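Local coordinates for protein tryptophan synthase alpha chain (Chlamydia trachomatis, PDB 6V82) that probably cleaves indoleglycerol phosphate to indole and glyceraldehyde 3-phosphate, the aldol step carried by the alpha subunit in the last stage of tryptophan biosynthesis, at residues 43-48 with 77-82. Sequence-based numbering, arbitrary orientation.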
loop_
_atom_site.group_PDB
_atom_site.type_symbol
_atom_site.label_atom_id
_atom_site.label_comp_id
_atom_site.label_asym_id
_atom_site.label_seq_id
_atom_site.Cartn_x
_atom_site.Cartn_y
_atom_site.Cartn_z
ATOM N N LEU A 43 31.939 12.867 -44.144
ATOM C CA LEU A 43 31.055 13.392 -43.115
ATOM C C LEU A 43 29.956 12.384 -42.813
ATOM O O LEU A 43 29.312 11.869 -43.730
ATOM C CB LEU A 43 30.438 14.721 -43.543
ATOM C CG LEU A 43 31.425 15.865 -43.425
ATOM C CD1 LEU A 43 30.764 17.173 -43.781
ATOM C CD2 LEU A 43 32.015 15.898 -42.017
ATOM N N GLU A 44 29.758 12.087 -41.531
ATOM C CA GLU A 44 28.623 11.288 -41.090
ATOM C C GLU A 44 27.665 12.243 -40.414
ATOM O O GLU A 44 27.940 12.732 -39.313
ATOM C CB GLU A 44 29.024 10.154 -40.159
ATOM C CG GLU A 44 27.837 9.250 -39.810
ATOM C CD GLU A 44 28.253 7.818 -39.481
ATOM O OE1 GLU A 44 28.066 7.389 -38.315
ATOM O OE2 GLU A 44 28.774 7.127 -40.392
ATOM N N LEU A 45 26.550 12.507 -41.082
ATOM C CA LEU A 45 25.595 13.522 -40.674
ATOM C C LEU A 45 24.422 12.844 -39.964
ATOM O O LEU A 45 23.704 12.030 -40.563
ATOM C CB LEU A 45 25.148 14.320 -41.899
ATOM C CG LEU A 45 24.409 15.622 -41.647
ATOM C CD1 LEU A 45 25.276 16.598 -40.850
ATOM C CD2 LEU A 45 24.002 16.217 -42.984
ATOM N N GLY A 46 24.246 13.154 -38.680
ATOM C CA GLY A 46 23.201 12.514 -37.905
ATOM C C GLY A 46 21.846 13.170 -38.081
ATOM O O GLY A 46 21.704 14.381 -37.858
ATOM N N PHE A 47 20.865 12.392 -38.532
ATOM C CA PHE A 47 19.458 12.767 -38.441
ATOM C C PHE A 47 19.049 12.593 -36.979
ATOM O O PHE A 47 18.992 11.451 -36.489
ATOM C CB PHE A 47 18.608 11.901 -39.389
ATOM C CG PHE A 47 17.246 12.483 -39.734
ATOM C CD1 PHE A 47 16.666 12.223 -40.977
ATOM C CD2 PHE A 47 16.534 13.256 -38.825
ATOM C CE1 PHE A 47 15.400 12.733 -41.318
ATOM C CE2 PHE A 47 15.269 13.776 -39.157
ATOM C CZ PHE A 47 14.705 13.511 -40.410
ATOM N N PRO A 48 18.828 13.671 -36.233
ATOM C CA PRO A 48 18.543 13.519 -34.806
ATOM C C PRO A 48 17.190 12.864 -34.591
ATOM O O PRO A 48 16.207 13.187 -35.265
ATOM C CB PRO A 48 18.563 14.959 -34.285
ATOM C CG PRO A 48 18.265 15.773 -35.488
ATOM C CD PRO A 48 18.914 15.082 -36.633
ATOM N N LEU A 77 17.601 18.799 -45.601
ATOM C CA LEU A 77 17.930 19.033 -47.002
ATOM C C LEU A 77 18.661 20.356 -47.183
ATOM O O LEU A 77 19.634 20.427 -47.944
ATOM C CB LEU A 77 16.665 18.996 -47.864
ATOM C CG LEU A 77 15.974 17.631 -47.954
ATOM C CD1 LEU A 77 14.761 17.722 -48.850
ATOM C CD2 LEU A 77 16.931 16.564 -48.458
ATOM N N GLU A 78 18.206 21.418 -46.505
ATOM C CA GLU A 78 18.931 22.690 -46.545
ATOM C C GLU A 78 20.370 22.521 -46.089
ATOM O O GLU A 78 21.286 23.116 -46.668
ATOM C CB GLU A 78 18.284 23.721 -45.637
ATOM C CG GLU A 78 17.012 24.332 -46.067
ATOM C CD GLU A 78 16.651 25.464 -45.125
ATOM O OE1 GLU A 78 17.530 26.336 -44.881
ATOM O OE2 GLU A 78 15.512 25.455 -44.601
ATOM N N ILE A 79 20.572 21.759 -45.007
ATOM C CA ILE A 79 21.911 21.561 -44.466
ATOM C C ILE A 79 22.794 20.859 -45.486
ATOM O O ILE A 79 23.920 21.291 -45.760
ATOM C CB ILE A 79 21.840 20.765 -43.154
ATOM C CG1 ILE A 79 21.293 21.646 -42.040
ATOM C CG2 ILE A 79 23.219 20.210 -42.803
ATOM C CD1 ILE A 79 20.954 20.880 -40.815
ATOM N N VAL A 80 22.295 19.755 -46.052
ATOM C CA VAL A 80 23.073 19.014 -47.037
ATOM C C VAL A 80 23.362 19.882 -48.249
ATOM O O VAL A 80 24.469 19.854 -48.797
ATOM C CB VAL A 80 22.345 17.721 -47.435
ATOM C CG1 VAL A 80 23.101 17.025 -48.577
ATOM C CG2 VAL A 80 22.213 16.813 -46.232
ATOM N N GLU A 81 22.382 20.678 -48.684
ATOM C CA GLU A 81 22.635 21.569 -49.813
ATOM C C GLU A 81 23.636 22.664 -49.458
ATOM O O GLU A 81 24.423 23.074 -50.314
ATOM C CB GLU A 81 21.324 22.166 -50.316
ATOM C CG GLU A 81 20.436 21.126 -50.986
ATOM C CD GLU A 81 19.020 21.617 -51.213
ATOM O OE1 GLU A 81 18.809 22.838 -51.104
ATOM O OE2 GLU A 81 18.123 20.784 -51.490
ATOM N N GLY A 82 23.639 23.130 -48.206
ATOM C CA GLY A 82 24.633 24.109 -47.795
ATOM C C GLY A 82 26.041 23.544 -47.773
ATOM O O GLY A 82 27.003 24.244 -48.106
#
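Leu45 meets Ile79 and Val80 where the second strand of a TIM barrel, 42-46, packs against helix 73-84, in the layer outside the barrel, a worked example of how side chains alternate along a barrel strand. Leu43 begins the run in the outer layer, where it lies on Ala32 of helix 25-37. Glu44 turns the other way, into the barrel, and its two carboxylate oxygens are held separately, OE1 by a salt bridge to Arg205 and OE2 by a hydrogen bond to Tyr173; it is one of two predicted proton acceptors. Leu45 points outward again, its CB directed at helix 73-84. Its CG stands anti to the backbone N (chi1 -166°), and from there CD2 is the branch that touches. CD2 of Leu45 meets the CG2 methyls of two consecutive helix residues, Val80 CG2 at 3.8 Å and Ile79 CG2 at 4.1 Å. The leucine side chain runs at a slant to both. Ile79 has its CB aimed at the strand and also packs on Thr25 and Thr28 of helix 25-37, whereas Val80 reaches Ala115 of helix 106-115, so the two residues that receive the leucine methyl also tie helix 73-84 to two other helices. Farther along, Phe47 and Pro48 both rest on Leu71. Between the two segments the contact is purely apolar and small, with 92 Å² buried in all; methyl-to-methyl dispersion and the exclusion of water join strand to helix, while the polar chemistry of Glu44 is kept on the inner face.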